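Membrane-associated protein VP24 (Marburg virus - Musoke, Kenya, 1980, PDB 4OR8) may act as a minor matrix protein of the virion, taking part in nucleocapsid assembly and virus budding, and interacts with the viral nucleoprotein. Local coordinates at residues H134-W139 and I148-N153. Numbering follows the deposited sequence.
Sequences HMLSEW and IHISPN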
loop_
_atom_site.group_PDB
_atom_site.type_symbol
_atom_site.label_atom_id
_atom_site.label_comp_id
_atom_site.label_asym_id
_atom_site.label_seq_id
_atom_site.Cartn_x
_atom_site.Cartn_y
_atom_site.Cartn_z
ATOM N N HIS B 134 10.662 18.143 20.931
ATOM C CA HIS B 134 9.583 19.099 20.736
ATOM C C HIS B 134 9.924 20.100 19.637
ATOM O O HIS B 134 9.095 20.400 18.778
ATOM C CB HIS B 134 9.274 19.833 22.037
ATOM C CG HIS B 134 8.125 20.782 21.933
ATOM N ND1 HIS B 134 8.285 22.152 21.957
ATOM C CD2 HIS B 134 6.795 20.562 21.800
ATOM C CE1 HIS B 134 7.104 22.733 21.847
ATOM N NE2 HIS B 134 6.183 21.791 21.750
ATOM N N MET B 135 11.150 20.613 19.668
ATOM C CA MET B 135 11.622 21.526 18.637
ATOM C C MET B 135 11.629 20.845 17.273
ATOM O O MET B 135 11.198 21.432 16.283
ATOM C CB MET B 135 13.023 22.046 18.972
ATOM C CG MET B 135 13.050 23.136 20.031
ATOM S SD MET B 135 14.717 23.731 20.390
ATOM C CE MET B 135 15.321 22.452 21.486
ATOM N N LEU B 136 12.122 19.607 17.230
ATOM C CA LEU B 136 12.153 18.833 15.991
ATOM C C LEU B 136 10.751 18.639 15.444
ATOM O O LEU B 136 10.504 18.811 14.252
ATOM C CB LEU B 136 12.806 17.469 16.218
ATOM C CG LEU B 136 14.306 17.468 16.509
ATOM C CD1 LEU B 136 14.808 16.053 16.771
ATOM C CD2 LEU B 136 15.073 18.107 15.365
ATOM N N SER B 137 9.833 18.285 16.333
ATOM C CA SER B 137 8.452 18.041 15.949
ATOM C C SER B 137 7.818 19.275 15.314
ATOM O O SER B 137 7.150 19.172 14.286
ATOM C CB SER B 137 7.634 17.586 17.157
ATOM O OG SER B 137 6.310 17.271 16.770
ATOM N N GLU B 138 8.031 20.437 15.928
ATOM C CA GLU B 138 7.496 21.686 15.398
ATOM C C GLU B 138 8.106 21.999 14.041
ATOM O O GLU B 138 7.423 22.483 13.141
ATOM C CB GLU B 138 7.742 22.846 16.365
ATOM C CG GLU B 138 6.820 22.858 17.572
ATOM C CD GLU B 138 7.030 24.072 18.466
ATOM O OE1 GLU B 138 8.042 24.784 18.289
ATOM O OE2 GLU B 138 6.177 24.311 19.348
ATOM N N TRP B 139 9.395 21.712 13.906
ATOM C CA TRP B 139 10.112 21.936 12.657
ATOM C C TRP B 139 9.550 21.082 11.523
ATOM O O TRP B 139 9.442 21.538 10.384
ATOM C CB TRP B 139 11.606 21.661 12.849
ATOM C CG TRP B 139 12.352 21.456 11.573
ATOM C CD1 TRP B 139 12.507 22.356 10.562
ATOM C CD2 TRP B 139 13.063 20.279 11.174
ATOM N NE1 TRP B 139 13.263 21.810 9.553
ATOM C CE2 TRP B 139 13.617 20.534 9.905
ATOM C CE3 TRP B 139 13.280 19.030 11.765
ATOM C CZ2 TRP B 139 14.374 19.591 9.216
ATOM C CZ3 TRP B 139 14.037 18.094 11.081
ATOM C CH2 TRP B 139 14.573 18.379 9.820
ATOM N N ILE B 148 17.214 21.883 10.624
ATOM C CA ILE B 148 16.931 22.656 11.823
ATOM C C ILE B 148 18.237 22.786 12.601
ATOM O O ILE B 148 18.971 21.811 12.769
ATOM C CB ILE B 148 15.840 21.984 12.690
ATOM C CG1 ILE B 148 15.626 22.753 13.995
ATOM C CG2 ILE B 148 16.198 20.542 12.983
ATOM C CD1 ILE B 148 14.997 24.108 13.808
ATOM N N HIS B 149 18.552 23.993 13.052
ATOM C CA HIS B 149 19.805 24.206 13.766
ATOM C C HIS B 149 19.589 24.361 15.265
ATOM O O HIS B 149 18.984 25.329 15.724
ATOM C CB HIS B 149 20.561 25.406 13.191
ATOM C CG HIS B 149 20.953 25.238 11.756
ATOM N ND1 HIS B 149 21.832 24.263 11.334
ATOM C CD2 HIS B 149 20.584 25.918 10.645
ATOM C CE1 HIS B 149 21.989 24.352 10.025
ATOM N NE2 HIS B 149 21.243 25.348 9.582
ATOM N N ILE B 150 20.079 23.384 16.021
ATOM C CA ILE B 150 19.989 23.405 17.475
ATOM C C ILE B 150 21.390 23.526 18.058
ATOM O O ILE B 150 22.328 22.901 17.561
ATOM C CB ILE B 150 19.315 22.127 18.014
ATOM C CG1 ILE B 150 17.964 21.910 17.332
ATOM C CG2 ILE B 150 19.139 22.203 19.523
ATOM C CD1 ILE B 150 17.249 20.666 17.792
ATOM N N SER B 151 21.529 24.334 19.106
ATOM C CA SER B 151 22.826 24.577 19.731
ATOM C C SER B 151 23.511 23.289 20.183
ATOM O O SER B 151 22.891 22.438 20.822
ATOM C CB SER B 151 22.679 25.527 20.919
ATOM O OG SER B 151 23.918 25.690 21.585
ATOM N N PRO B 152 24.806 23.153 19.859
ATOM C CA PRO B 152 25.593 21.968 20.219
ATOM C C PRO B 152 25.691 21.789 21.729
ATOM O O PRO B 152 26.023 20.701 22.198
ATOM C CB PRO B 152 26.974 22.273 19.628
ATOM C CG PRO B 152 27.019 23.757 19.508
ATOM C CD PRO B 152 25.620 24.166 19.166
ATOM N N ASN B 153 25.404 22.850 22.477
ATOM C CA ASN B 153 25.409 22.789 23.932
ATOM C C ASN B 153 24.304 21.882 24.462
ATOM O O ASN B 153 24.524 21.096 25.386
ATOM C CB ASN B 153 25.278 24.192 24.528
ATOM C CG ASN B 153 26.535 25.024 24.347
ATOM O OD1 ASN B 153 27.420 24.673 23.567
ATOM N ND2 ASN B 153 26.617 26.134 25.070
#
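I148 and I150 lay their side chains against M135, L136 and W139 in an apolar contact between helix 127-142 and the extended connection that leads from it to helix 152-158. I148 is the main contributor from its side. Its CG2 methyl sits over one face of the W139 indole, 3.6 Å from the centroid of the six-membered ring and 18° off its normal, a CH-pi contact, while CB lies over the five-membered ring, 3.6 Å from W139 CD2. With CG1 swung anti to the backbone N (chi1 176°), CG2 falls between N and the carbonyl carbon and meets both the ring and L136 CD2, the latter at 3.6 Å. L136 CD2 is shared: I150 CD1 approaches it to 4.1 Å, the two side chains crossing nearly at right angles. M135 CE reaches I150 CG2 at a looser 4.3 Å. W139 NE1 bonds to T145 OG1, R109 makes a cation-pi contact with the indole, and the backbone of I148 pairs with A41. S151 N-caps helix 152-158 through a weak bond from N153 N to S151 OG. Two consecutive helices of the pyramidal fold are joined by an extended linker whose alternate residues, I148 and I150, fold back onto the first.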